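Local coordinates for beta-N-acetylhexosaminidase (Mycobacterium smegmatis, PDB 4YYF), which probably hydrolyses terminal non-reducing N-acetyl-D-hexosamine residues from N-acetyl-beta-D-hexosaminides, as a member of glycosyl hydrolase family 3, at residues A46-V51 / G346-S351; L331-Q336 / S340-Q345; A316-W321 / Q353-V358; R60-D65 / I322-V327; N271-G276 / P281-L286. The protein carries 1 engineered substitution. All blocks are in the same frame, centred on the assembly; numbering follows the deposited sequence.

Interaction 1. Residues A46-V51 / G346-S351; sequences AQLLTV and GAVDAS. With NA (sodium ion), chain F.
Leu48 reaches across to Val348 and Ser351 with its two methyl groups, one for each partner. In this TIM-barrel-type domain the contact sets the residue just before strand 49-52 against helix 345-357, near the end where the strand begins. CD1 of Leu48 meets CG1 of Val348 at 4.1 Å, the two side chains crossing at about a right angle. CD2 of Leu48 lies 3.7 Å from CB of Ser351, on the carbon part of the serine, leaving the hydroxyl to a different task. A chi1 of -51°, with CG anti to the carbonyl carbon, directs the isobutyl group of Leu48 at the helix, where its two methyls fall on Val348 and Ser351, three residues apart.

Outward from this first shell, a tight type I turn from Ala46 to Leu49 presents Leu48, closed by the bond from Leu49 N to Ala46 O (3.2 Å). Backbone bonding between Leu48 and Ala319 ties the turn to the adjoining strand 319-321. On the helix, Ser351 OG is turned by its chi1 of -71° toward a sodium ion and is also hydrogen-bonded to Asp317 OD1. Val348 packs in addition on Leu343 and Leu338, so the apolar patch continues into the preceding helix and loop. The metal holds Ala347 O and Ser351 OG 3.2 Å apart without a hydrogen bond between them. Sodium is bound by Ser351 OG at 2.2 Å, and by Ala347 O and two waters at 2.3 Å each.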
# COMPACT_ATOMS: atom_id res chain seq x y z
N ALA A 46 -14.42 -3.84 -7.94
CA ALA A 46 -13.91 -4.68 -6.85
C ALA A 46 -12.41 -4.93 -7.00
O ALA A 46 -11.70 -5.15 -6.01
CB ALA A 46 -14.69 -6.00 -6.76
N GLN A 47 -11.91 -4.88 -8.23
CA GLN A 47 -10.49 -5.09 -8.46
C GLN A 47 -9.63 -3.96 -7.88
O GLN A 47 -8.42 -4.11 -7.70
CB GLN A 47 -10.25 -5.29 -9.96
CG GLN A 47 -8.82 -5.60 -10.32
CD GLN A 47 -8.31 -6.88 -9.69
OE1 GLN A 47 -7.13 -6.96 -9.29
NE2 GLN A 47 -9.19 -7.91 -9.61
N LEU A 48 -10.27 -2.83 -7.58
CA LEU A 48 -9.56 -1.65 -7.07
C LEU A 48 -9.51 -1.62 -5.53
O LEU A 48 -9.06 -0.62 -4.95
CB LEU A 48 -10.23 -0.37 -7.57
CG LEU A 48 -10.47 -0.31 -9.07
CD1 LEU A 48 -11.07 1.03 -9.50
CD2 LEU A 48 -9.18 -0.61 -9.85
N LEU A 49 -10.00 -2.67 -4.89
CA LEU A 49 -10.11 -2.71 -3.43
C LEU A 49 -9.19 -3.76 -2.83
O LEU A 49 -9.04 -4.85 -3.39
CB LEU A 49 -11.56 -3.03 -3.00
CG LEU A 49 -12.69 -2.26 -3.69
CD1 LEU A 49 -14.04 -2.74 -3.19
CD2 LEU A 49 -12.53 -0.75 -3.48
N THR A 50 -8.57 -3.44 -1.70
CA THR A 50 -7.83 -4.44 -0.92
C THR A 50 -8.39 -4.42 0.49
O THR A 50 -8.49 -3.35 1.10
CB THR A 50 -6.32 -4.15 -0.89
OG1 THR A 50 -5.81 -4.15 -2.23
CG2 THR A 50 -5.59 -5.23 -0.07
N VAL A 51 -8.79 -5.58 1.00
CA VAL A 51 -9.48 -5.60 2.29
C VAL A 51 -8.86 -6.59 3.27
O VAL A 51 -8.49 -7.71 2.90
CB VAL A 51 -11.00 -5.91 2.12
CG1 VAL A 51 -11.70 -4.74 1.45
CG2 VAL A 51 -11.22 -7.21 1.32
N GLY A 346 -12.79 6.54 -16.94
CA GLY A 346 -11.38 6.49 -17.26
C GLY A 346 -10.52 6.25 -16.04
O GLY A 346 -9.47 5.60 -16.12
N ALA A 347 -10.95 6.77 -14.90
CA ALA A 347 -10.19 6.59 -13.67
C ALA A 347 -10.22 5.13 -13.27
O ALA A 347 -9.22 4.58 -12.79
CB ALA A 347 -10.74 7.45 -12.57
N VAL A 348 -11.37 4.51 -13.46
CA VAL A 348 -11.56 3.11 -13.12
C VAL A 348 -10.75 2.22 -14.07
O VAL A 348 -10.04 1.32 -13.62
CB VAL A 348 -13.05 2.73 -13.15
CG1 VAL A 348 -13.22 1.21 -13.01
CG2 VAL A 348 -13.78 3.43 -12.04
N ASP A 349 -10.85 2.49 -15.37
CA ASP A 349 -10.15 1.69 -16.36
C ASP A 349 -8.62 1.78 -16.21
O ASP A 349 -7.94 0.76 -16.28
CB ASP A 349 -10.57 2.08 -17.78
CG ASP A 349 -11.99 1.62 -18.12
OD1 ASP A 349 -12.59 0.84 -17.35
OD2 ASP A 349 -12.49 2.03 -19.18
N ALA A 350 -8.10 2.98 -16.02
CA ALA A 350 -6.64 3.14 -15.88
C ALA A 350 -6.13 2.36 -14.67
O ALA A 350 -5.08 1.71 -14.73
CB ALA A 350 -6.26 4.61 -15.76
N SER A 351 -6.87 2.43 -13.57
CA SER A 351 -6.47 1.78 -12.33
C SER A 351 -6.65 0.27 -12.41
O SER A 351 -5.88 -0.49 -11.82
CB SER A 351 -7.27 2.34 -11.15
OG SER A 351 -6.84 3.67 -10.86
NA NA F . -7.61 5.67 -11.54
O HOH W 1 -5.58 6.30 -10.68
O HOH W 2 -8.47 6.22 -9.50

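Interaction 2. Residues L331-Q336 / S340-Q345; sequences LDRLEQ and SGELNQ
Glu342 OE1 is gripped from two directions, by Arg333 NH1 at 3.0 Å and by the hydroxyl OG of Ser340 at 2.7 Å. The site belongs to the turn that joins helix 327-340 to helix 345-357 in the barrel domain, and the salt bridge pins the turn back on the helix that leads into it. Arg333 takes the carboxylate end-on: NH2 donates to OE2 of Glu342 at 2.8 Å, completing a two-nitrogen grip, and this second oxygen uses its syn lone pair. The hydroxyl comes instead to the anti lone pair of OE1. Two bonds from one side and a third from another should hold the carboxylate against rotation, although its plane is 33° from that of the guanidinium. A bend at chi2 (67°) swings the Arg333 guanidinium round to the glutamate, whose own chain is extended beyond CG.

Ser340 OG also accepts from Glu342 N at 3.3 Å, forming an ST turn, and is hydrogen-bonded to Ala337 O as well. Gly341, with positive phi, is where the chain leaves the helix. The last helical turn is marked by the backbone bond from Ser340 N to Gln336 O (2.8 Å). Helix 304-314 packs alongside, with Leu309 touching both Arg333 and Glu342, while the buried leucines close the inner side of the turn: CD2 of Leu334 meets CD2 of Leu343 at 4.2 Å.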
# COMPACT_ATOMS: atom_id res chain seq x y z
N LEU A 331 -19.01 -0.99 -2.91
CA LEU A 331 -19.26 -1.24 -4.32
C LEU A 331 -20.54 -0.56 -4.80
O LEU A 331 -20.60 -0.02 -5.90
CB LEU A 331 -19.31 -2.75 -4.59
CG LEU A 331 -17.94 -3.44 -4.46
CD1 LEU A 331 -18.11 -4.96 -4.56
CD2 LEU A 331 -16.96 -2.94 -5.53
N ASP A 332 -21.58 -0.59 -3.96
CA ASP A 332 -22.81 0.15 -4.25
C ASP A 332 -22.55 1.63 -4.47
O ASP A 332 -23.08 2.24 -5.40
CB ASP A 332 -23.83 -0.01 -3.11
CG ASP A 332 -24.51 -1.36 -3.12
OD1 ASP A 332 -24.26 -2.14 -4.05
OD2 ASP A 332 -25.30 -1.62 -2.19
N ARG A 333 -21.74 2.22 -3.60
CA ARG A 333 -21.48 3.65 -3.68
C ARG A 333 -20.64 3.97 -4.92
O ARG A 333 -20.81 5.02 -5.55
CB ARG A 333 -20.78 4.13 -2.40
CG ARG A 333 -20.46 5.63 -2.36
CD ARG A 333 -21.73 6.48 -2.30
NE ARG A 333 -21.46 7.93 -2.26
CZ ARG A 333 -21.47 8.73 -3.33
NH1 ARG A 333 -21.72 8.22 -4.53
NH2 ARG A 333 -21.22 10.03 -3.21
N LEU A 334 -19.73 3.07 -5.27
CA LEU A 334 -18.87 3.31 -6.42
C LEU A 334 -19.65 3.26 -7.73
O LEU A 334 -19.41 4.07 -8.62
CB LEU A 334 -17.69 2.33 -6.43
CG LEU A 334 -16.69 2.56 -5.30
CD1 LEU A 334 -15.54 1.56 -5.38
CD2 LEU A 334 -16.16 3.99 -5.38
N GLU A 335 -20.58 2.32 -7.84
CA GLU A 335 -21.47 2.28 -8.99
C GLU A 335 -22.32 3.55 -9.12
O GLU A 335 -22.52 4.06 -10.22
CB GLU A 335 -22.37 1.03 -8.93
CG GLU A 335 -21.62 -0.28 -9.05
CD GLU A 335 -22.52 -1.44 -9.47
OE1 GLU A 335 -22.77 -2.34 -8.63
OE2 GLU A 335 -22.98 -1.45 -10.63
N GLN A 336 -22.81 4.06 -8.00
CA GLN A 336 -23.57 5.31 -8.02
C GLN A 336 -22.71 6.49 -8.47
O GLN A 336 -23.18 7.37 -9.19
CB GLN A 336 -24.18 5.58 -6.64
CG GLN A 336 -25.21 4.56 -6.19
CD GLN A 336 -25.50 4.65 -4.70
OE1 GLN A 336 -25.15 5.64 -4.05
NE2 GLN A 336 -26.12 3.60 -4.15
N SER A 340 -23.31 9.02 -11.48
CA SER A 340 -23.46 10.46 -11.25
C SER A 340 -22.32 11.26 -11.87
O SER A 340 -22.41 12.48 -11.99
CB SER A 340 -23.53 10.75 -9.76
OG SER A 340 -22.26 10.54 -9.17
N GLY A 341 -21.24 10.57 -12.24
CA GLY A 341 -20.06 11.22 -12.79
C GLY A 341 -19.14 11.76 -11.72
O GLY A 341 -18.23 12.55 -12.01
N GLU A 342 -19.36 11.34 -10.48
CA GLU A 342 -18.46 11.67 -9.40
C GLU A 342 -17.16 10.93 -9.64
O GLU A 342 -16.09 11.36 -9.19
CB GLU A 342 -19.04 11.22 -8.07
CG GLU A 342 -20.16 12.09 -7.55
CD GLU A 342 -20.81 11.45 -6.35
OE1 GLU A 342 -21.62 10.51 -6.54
OE2 GLU A 342 -20.47 11.85 -5.22
N LEU A 343 -17.28 9.79 -10.31
CA LEU A 343 -16.12 8.94 -10.59
C LEU A 343 -16.10 8.69 -12.09
O LEU A 343 -17.06 8.17 -12.64
CB LEU A 343 -16.23 7.62 -9.83
CG LEU A 343 -15.08 6.62 -10.05
CD1 LEU A 343 -13.77 7.27 -9.65
CD2 LEU A 343 -15.30 5.34 -9.26
N ASN A 344 -15.02 9.06 -12.76
CA ASN A 344 -14.96 8.92 -14.20
C ASN A 344 -14.63 7.49 -14.61
O ASN A 344 -13.80 6.84 -13.97
CB ASN A 344 -13.91 9.87 -14.77
CG ASN A 344 -13.96 9.95 -16.29
OD1 ASN A 344 -13.31 9.17 -16.99
ND2 ASN A 344 -14.74 10.90 -16.80
N GLN A 345 -15.24 7.00 -15.68
CA GLN A 345 -14.94 5.66 -16.19
C GLN A 345 -13.44 5.48 -16.48
O GLN A 345 -12.88 4.40 -16.27
CB GLN A 345 -15.77 5.36 -17.44
CG GLN A 345 -15.66 3.92 -17.93
CD GLN A 345 -16.03 2.90 -16.86
OE1 GLN A 345 -17.07 3.02 -16.21
NE2 GLN A 345 -15.18 1.89 -16.67

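Interaction 3. Residues A316-W321 / Q353-V358; sequences ADNALW and QRNAAV
Asp317 and Asn355 bury the most surface here, and Arg354 comes next; all three join the approach to strand 319-321 with helix 345-357. Arg354 NH1 donates to Asp317 OD1 at 3.0 Å, meeting the syn lone pair of this oxygen, and the carboxylate and guanidinium planes are 49° apart. Before that end is reached, the extended arginine chain runs close by the acid, with CD 3.4 Å from OD2 of Asp317. The carboxylate serves several groups: OD1 is shared with the sodium ligand Ser351, which places Asp317 in the second shell of the metal, while OD2 takes Val287 N. Arg274 and Arg354 both gather round this one buried acid, whose negative charge probably steadies them.

These residues sit where the last barrel strand begins, so the helix closes over the N-terminal end of the TIM-barrel-type sheet at strands 49-52 and 319-321. There Asn355 works with both ends of its amide. ND2 donates to the backbone O of Asp317 at 3.0 Å, coming from above the carbonyl plane, and to Ser351 O one helical turn earlier. OD1 of Asn355 accepts from ND2 of Asn318 at 2.8 Å, the two amide planes standing 54° apart. With donor and acceptor ends both engaged, the amide orientation should be fixed. Asn318 is anchored in turn through OD1, which bonds to Thr50 OG1 on the neighbouring strand.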
# COMPACT_ATOMS: atom_id res chain seq x y z
N ALA A 316 -5.91 7.46 -6.55
CA ALA A 316 -5.40 6.17 -6.10
C ALA A 316 -5.85 5.07 -7.06
O ALA A 316 -6.94 5.14 -7.63
CB ALA A 316 -5.86 5.87 -4.68
N ASP A 317 -5.01 4.05 -7.24
CA ASP A 317 -5.40 2.88 -8.03
C ASP A 317 -5.98 1.81 -7.15
O ASP A 317 -6.64 0.88 -7.62
CB ASP A 317 -4.18 2.26 -8.70
CG ASP A 317 -3.47 3.20 -9.62
OD1 ASP A 317 -4.13 3.73 -10.54
OD2 ASP A 317 -2.26 3.41 -9.41
N ASN A 318 -5.69 1.89 -5.86
CA ASN A 318 -6.09 0.81 -4.96
C ASN A 318 -6.45 1.33 -3.58
O ASN A 318 -5.61 1.89 -2.88
CB ASN A 318 -4.98 -0.24 -4.87
CG ASN A 318 -5.50 -1.58 -4.39
OD1 ASN A 318 -5.91 -1.72 -3.23
ND2 ASN A 318 -5.49 -2.57 -5.27
N ALA A 319 -7.71 1.15 -3.21
CA ALA A 319 -8.21 1.63 -1.93
C ALA A 319 -8.17 0.50 -0.92
O ALA A 319 -8.78 -0.55 -1.13
CB ALA A 319 -9.64 2.14 -2.08
N LEU A 320 -7.45 0.74 0.17
CA LEU A 320 -7.18 -0.29 1.16
C LEU A 320 -7.87 0.05 2.48
O LEU A 320 -7.81 1.19 2.93
CB LEU A 320 -5.66 -0.36 1.38
CG LEU A 320 -4.94 -1.27 2.39
CD1 LEU A 320 -4.86 -0.68 3.77
CD2 LEU A 320 -5.55 -2.64 2.48
N TRP A 321 -8.54 -0.93 3.08
CA TRP A 321 -9.02 -0.81 4.47
C TRP A 321 -9.05 -2.19 5.10
O TRP A 321 -8.80 -3.19 4.43
CB TRP A 321 -10.34 -0.03 4.57
CG TRP A 321 -11.61 -0.79 4.22
CD1 TRP A 321 -12.51 -1.34 5.10
CD2 TRP A 321 -12.14 -1.02 2.90
NE1 TRP A 321 -13.56 -1.91 4.40
CE2 TRP A 321 -13.36 -1.72 3.06
CE3 TRP A 321 -11.71 -0.70 1.61
CZ2 TRP A 321 -14.14 -2.12 1.96
CZ3 TRP A 321 -12.48 -1.09 0.52
CH2 TRP A 321 -13.68 -1.80 0.71
N GLN A 353 -6.25 -1.48 -15.18
CA GLN A 353 -5.05 -1.89 -15.91
C GLN A 353 -3.80 -1.95 -15.04
O GLN A 353 -3.01 -2.88 -15.15
CB GLN A 353 -4.80 -0.96 -17.11
CG GLN A 353 -5.93 -0.93 -18.15
CD GLN A 353 -5.80 0.23 -19.11
OE1 GLN A 353 -4.68 0.64 -19.45
NE2 GLN A 353 -6.93 0.78 -19.56
N ARG A 354 -3.60 -0.94 -14.19
CA ARG A 354 -2.41 -0.94 -13.32
C ARG A 354 -2.43 -2.08 -12.33
O ARG A 354 -1.39 -2.64 -12.02
CB ARG A 354 -2.28 0.39 -12.57
CG ARG A 354 -1.96 1.55 -13.50
CD ARG A 354 -1.67 2.79 -12.72
NE ARG A 354 -1.34 3.92 -13.59
CZ ARG A 354 -2.09 5.01 -13.71
NH1 ARG A 354 -3.21 5.10 -13.00
NH2 ARG A 354 -1.72 6.00 -14.52
N ASN A 355 -3.61 -2.40 -11.81
CA ASN A 355 -3.75 -3.52 -10.89
C ASN A 355 -3.50 -4.84 -11.59
O ASN A 355 -2.90 -5.74 -11.02
CB ASN A 355 -5.14 -3.56 -10.25
CG ASN A 355 -5.25 -2.68 -9.04
OD1 ASN A 355 -4.73 -3.03 -7.97
ND2 ASN A 355 -5.93 -1.54 -9.17
N ALA A 356 -3.96 -4.95 -12.84
CA ALA A 356 -3.74 -6.17 -13.61
C ALA A 356 -2.27 -6.33 -13.99
O ALA A 356 -1.76 -7.44 -14.07
CB ALA A 356 -4.63 -6.22 -14.87
N ALA A 357 -1.60 -5.20 -14.24
CA ALA A 357 -0.23 -5.25 -14.76
C ALA A 357 0.76 -5.90 -13.78
O ALA A 357 1.79 -6.44 -14.19
CB ALA A 357 0.25 -3.86 -15.17
N VAL A 358 0.46 -5.87 -12.49
CA VAL A 358 1.35 -6.53 -11.55
C VAL A 358 0.93 -7.95 -11.20
O VAL A 358 1.51 -8.56 -10.30
CB VAL A 358 1.57 -5.70 -10.28
CG1 VAL A 358 2.32 -4.42 -10.62
CG2 VAL A 358 0.23 -5.37 -9.62

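Interaction 4. Residues R60-D65 / I322-V327; sequences RAVVAD and ITTAEV
Val62 carries the apolar contact, pressing on Thr324 and Val327 from the inner face of helix 56-66. Its CB lies 3.9 Å from CG2 of Thr324, and its CG1 is about as near to the same methyl, so the threonine tip rests against the root of the valine. CG2 of Val62 reaches past to CG2 of Val327 at 4.0 Å, these two side chains meeting at about a right angle. A chi1 of 80° puts CG1 of Val62 between the backbone N and the carbonyl carbon and so leaves CG2 anti to N, turned to Thr324 CB and Val327 CG2. The cluster extends inward, because Val51 packs on Thr324 and Val327 and Ile71 packs on Val62.

Polar bonds run alongside but none passes directly between residues 60-65 and 322-327. With chi1 near 60°, Thr324 splits its duties: the methyl faces Val62 while OG1 is hydrogen-bonded to Asp58 OD1, a residue one turn earlier in the same helix as Val62. Within the loop, Thr323 OG1 donates to Glu326 OE1 at 2.7 Å, and this oxygen also takes Trp321 NE1, tying the loop to the end of the strand before it.

Backbone bonding shapes the loop as a type I turn from Thr324 to Val327, closed by the bond from Val327 N to Thr324 O at 3.1 Å. The chain then enters helix 327-340. Helix 56-66 itself is the crossover of a beta-alpha-beta unit joining parallel strands 49-52 and 70-73, and its packing on the loop after strand 319-321 joins the first and last beta-alpha units, as in a closed TIM barrel.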
# COMPACT_ATOMS: atom_id res chain seq x y z
N ARG A 60 -12.49 -16.38 2.15
CA ARG A 60 -13.16 -17.20 1.14
C ARG A 60 -14.45 -16.53 0.65
O ARG A 60 -14.72 -16.51 -0.54
CB ARG A 60 -13.46 -18.60 1.67
CG ARG A 60 -14.08 -19.52 0.61
CD ARG A 60 -14.29 -20.94 1.14
NE ARG A 60 -13.02 -21.58 1.47
CZ ARG A 60 -12.21 -22.14 0.58
NH1 ARG A 60 -12.53 -22.15 -0.72
NH2 ARG A 60 -11.08 -22.71 0.99
N ALA A 61 -15.23 -15.99 1.58
CA ALA A 61 -16.48 -15.34 1.21
C ALA A 61 -16.26 -14.04 0.45
O ALA A 61 -16.95 -13.78 -0.53
CB ALA A 61 -17.36 -15.12 2.44
N VAL A 62 -15.31 -13.21 0.87
CA VAL A 62 -15.15 -11.90 0.22
C VAL A 62 -14.63 -12.06 -1.22
O VAL A 62 -15.07 -11.36 -2.13
CB VAL A 62 -14.33 -10.89 1.06
CG1 VAL A 62 -12.82 -11.15 0.95
CG2 VAL A 62 -14.65 -9.45 0.64
N VAL A 63 -13.73 -13.03 -1.42
CA VAL A 63 -13.17 -13.29 -2.75
C VAL A 63 -14.20 -13.90 -3.70
O VAL A 63 -14.37 -13.43 -4.83
CB VAL A 63 -11.90 -14.16 -2.66
CG1 VAL A 63 -11.45 -14.62 -4.06
CG2 VAL A 63 -10.79 -13.38 -1.96
N ALA A 64 -14.92 -14.94 -3.25
CA ALA A 64 -15.91 -15.58 -4.11
C ALA A 64 -17.16 -14.72 -4.33
O ALA A 64 -17.75 -14.72 -5.42
CB ALA A 64 -16.31 -16.96 -3.56
N ASP A 65 -17.58 -13.99 -3.30
CA ASP A 65 -18.86 -13.29 -3.41
C ASP A 65 -18.73 -11.93 -4.07
O ASP A 65 -19.66 -11.46 -4.72
CB ASP A 65 -19.52 -13.10 -2.03
CG ASP A 65 -19.87 -14.42 -1.36
OD1 ASP A 65 -19.85 -15.46 -2.04
OD2 ASP A 65 -20.17 -14.41 -0.14
N ILE A 322 -9.32 -2.28 6.40
CA ILE A 322 -8.91 -3.50 7.10
C ILE A 322 -10.02 -4.48 7.48
O ILE A 322 -9.77 -5.42 8.24
CB ILE A 322 -7.96 -3.21 8.30
CG1 ILE A 322 -8.66 -2.44 9.41
CG2 ILE A 322 -6.71 -2.45 7.80
CD1 ILE A 322 -7.81 -2.28 10.66
N THR A 323 -11.21 -4.30 6.92
CA THR A 323 -12.32 -5.21 7.17
C THR A 323 -13.09 -5.50 5.87
O THR A 323 -13.04 -4.71 4.93
CB THR A 323 -13.30 -4.63 8.20
OG1 THR A 323 -13.59 -3.28 7.83
CG2 THR A 323 -12.70 -4.64 9.61
N THR A 324 -13.81 -6.62 5.83
CA THR A 324 -14.57 -7.02 4.65
C THR A 324 -16.04 -6.62 4.70
O THR A 324 -16.72 -6.66 3.67
CB THR A 324 -14.57 -8.54 4.49
OG1 THR A 324 -15.15 -9.13 5.66
CG2 THR A 324 -13.13 -9.07 4.30
N ALA A 325 -16.54 -6.28 5.89
CA ALA A 325 -17.99 -6.03 6.06
C ALA A 325 -18.53 -4.95 5.13
O ALA A 325 -19.67 -5.02 4.68
CB ALA A 325 -18.31 -5.66 7.51
N GLU A 326 -17.72 -3.94 4.85
CA GLU A 326 -18.20 -2.77 4.12
C GLU A 326 -18.20 -2.96 2.61
O GLU A 326 -18.68 -2.09 1.87
CB GLU A 326 -17.36 -1.54 4.49
CG GLU A 326 -17.42 -1.15 5.96
CD GLU A 326 -16.49 -1.98 6.85
OE1 GLU A 326 -15.74 -2.83 6.33
OE2 GLU A 326 -16.53 -1.77 8.08
N VAL A 327 -17.66 -4.08 2.13
CA VAL A 327 -17.43 -4.24 0.70
C VAL A 327 -18.69 -4.05 -0.18
O VAL A 327 -18.66 -3.29 -1.14
CB VAL A 327 -16.73 -5.57 0.37
CG1 VAL A 327 -16.81 -5.86 -1.12
CG2 VAL A 327 -15.27 -5.54 0.85

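Interaction 5. Residues N271-G276 / P281-L286; sequences NLLRSG and PGFGGL
Leu273 (chi1 -173°) and Phe283 (chi1 -180°) both carry CG anti to the backbone N, which lays the two side chains next to each other, pointing the same way. CD1 of Leu273 meets CB of Phe283 at 3.8 Å. Arg274, bent at chi2 (-59°), instead curls from the far side of the helix back to the loop. There its NH1 donates twice, to Phe283 O at 3.0 Å from above the carbonyl plane and to Gly285 O at 2.9 Å in the carbonyl plane, both acceptors lying close to the guanidinium plane. NH2 goes on to a salt bridge with Asp317 OD2, which helps fix the group's rotation.

The backbones are pinned as well, by an almost straight bond from Phe283 N to Leu273 O (3.0 Å). The glycine CA of Gly282 itself makes a close but bent CA-H...O contact, 3.2 Å from Arg274 O. The loop also folds over the Phe283 ring, with Gly285 N 3.5 Å above its centre. Helix 267-275 thereby leads back toward strand 287-289, completing the beta-alpha-beta crossover from parallel strand 246-249 in a TIM-barrel-type domain.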
# COMPACT_ATOMS: atom_id res chain seq x y z
N ASN A 271 -1.41 13.96 -8.74
CA ASN A 271 -0.82 14.73 -9.82
C ASN A 271 0.68 14.92 -9.61
O ASN A 271 1.46 14.85 -10.55
CB ASN A 271 -1.49 16.10 -10.01
CG ASN A 271 -2.89 16.00 -10.57
OD1 ASN A 271 -3.24 15.01 -11.22
ND2 ASN A 271 -3.70 17.03 -10.32
N LEU A 272 1.09 15.15 -8.36
CA LEU A 272 2.50 15.37 -8.05
C LEU A 272 3.31 14.13 -8.42
O LEU A 272 4.37 14.22 -9.02
CB LEU A 272 2.68 15.67 -6.57
CG LEU A 272 4.09 16.08 -6.14
CD1 LEU A 272 4.41 17.47 -6.65
CD2 LEU A 272 4.23 16.01 -4.61
N LEU A 273 2.76 12.97 -8.07
CA LEU A 273 3.40 11.68 -8.33
C LEU A 273 3.39 11.33 -9.82
O LEU A 273 4.42 10.94 -10.38
CB LEU A 273 2.71 10.59 -7.48
CG LEU A 273 3.28 9.18 -7.44
CD1 LEU A 273 4.75 9.18 -7.02
CD2 LEU A 273 2.44 8.29 -6.49
N ARG A 274 2.24 11.49 -10.48
CA ARG A 274 2.12 11.13 -11.90
C ARG A 274 2.93 12.04 -12.83
O ARG A 274 3.44 11.58 -13.86
CB ARG A 274 0.65 11.17 -12.36
CG ARG A 274 -0.31 10.23 -11.63
CD ARG A 274 0.09 8.78 -11.73
NE ARG A 274 -0.89 7.94 -11.05
CZ ARG A 274 -0.70 6.65 -10.78
NH1 ARG A 274 0.44 6.08 -11.11
NH2 ARG A 274 -1.64 5.96 -10.16
N SER A 275 3.01 13.32 -12.49
CA SER A 275 3.59 14.30 -13.41
C SER A 275 5.11 14.39 -13.30
O SER A 275 5.77 14.95 -14.19
CB SER A 275 3.03 15.69 -13.12
OG SER A 275 3.56 16.18 -11.90
N GLY A 276 5.66 13.89 -12.20
CA GLY A 276 7.08 14.05 -11.95
C GLY A 276 7.37 15.31 -11.16
O GLY A 276 8.52 15.71 -10.98
N PRO A 281 11.07 11.07 -12.07
CA PRO A 281 10.26 10.81 -13.26
C PRO A 281 8.82 10.50 -12.88
O PRO A 281 8.60 9.86 -11.85
CB PRO A 281 10.93 9.58 -13.88
CG PRO A 281 11.71 8.96 -12.75
CD PRO A 281 12.17 10.10 -11.92
N GLY A 282 7.86 10.94 -13.69
CA GLY A 282 6.45 10.69 -13.42
C GLY A 282 6.19 9.20 -13.27
O GLY A 282 6.65 8.40 -14.08
N PHE A 283 5.46 8.84 -12.22
CA PHE A 283 5.27 7.44 -11.86
C PHE A 283 3.99 6.88 -12.47
O PHE A 283 2.91 7.44 -12.27
CB PHE A 283 5.23 7.30 -10.33
CG PHE A 283 5.05 5.89 -9.84
CD1 PHE A 283 6.01 4.91 -10.11
CD2 PHE A 283 3.94 5.54 -9.09
CE1 PHE A 283 5.85 3.61 -9.65
CE2 PHE A 283 3.77 4.24 -8.63
CZ PHE A 283 4.73 3.27 -8.90
N GLY A 284 4.12 5.77 -13.20
CA GLY A 284 2.98 5.18 -13.88
C GLY A 284 2.51 3.87 -13.27
O GLY A 284 1.59 3.25 -13.77
N GLY A 285 3.14 3.46 -12.17
CA GLY A 285 2.76 2.21 -11.53
C GLY A 285 1.63 2.32 -10.52
O GLY A 285 0.91 3.33 -10.46
N LEU A 286 1.48 1.26 -9.74
CA LEU A 286 0.35 1.10 -8.85
C LEU A 286 0.48 1.96 -7.60
O LEU A 286 1.54 2.00 -6.96
CB LEU A 286 0.24 -0.37 -8.45
CG LEU A 286 -1.07 -0.84 -7.81
CD1 LEU A 286 -2.18 -0.69 -8.84
CD2 LEU A 286 -0.94 -2.29 -7.34

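How the interactions relate
Interactions 1 and 3 are buried, share helix 345-357 and meet the neighbouring strands 49-52 and 319-321; their centres are about 6 Å apart. Interaction 1 is apolar beside a metal site, whereas interaction 3 is a polar network. Asp317 connects them, and through Arg274 it also reaches interaction 5, which is partly buried and largely made of bonds to backbone carbonyls. Interaction 4 is buried and apolar across its segments, linked to interaction 1 through Val51 and to interaction 3 through Trp321. Interaction 2 lies farther out, its centre about 22 Å from the centre of the chain, and combines a peripheral salt bridge with buried leucines; Leu343 packs on Val348 of interaction 1.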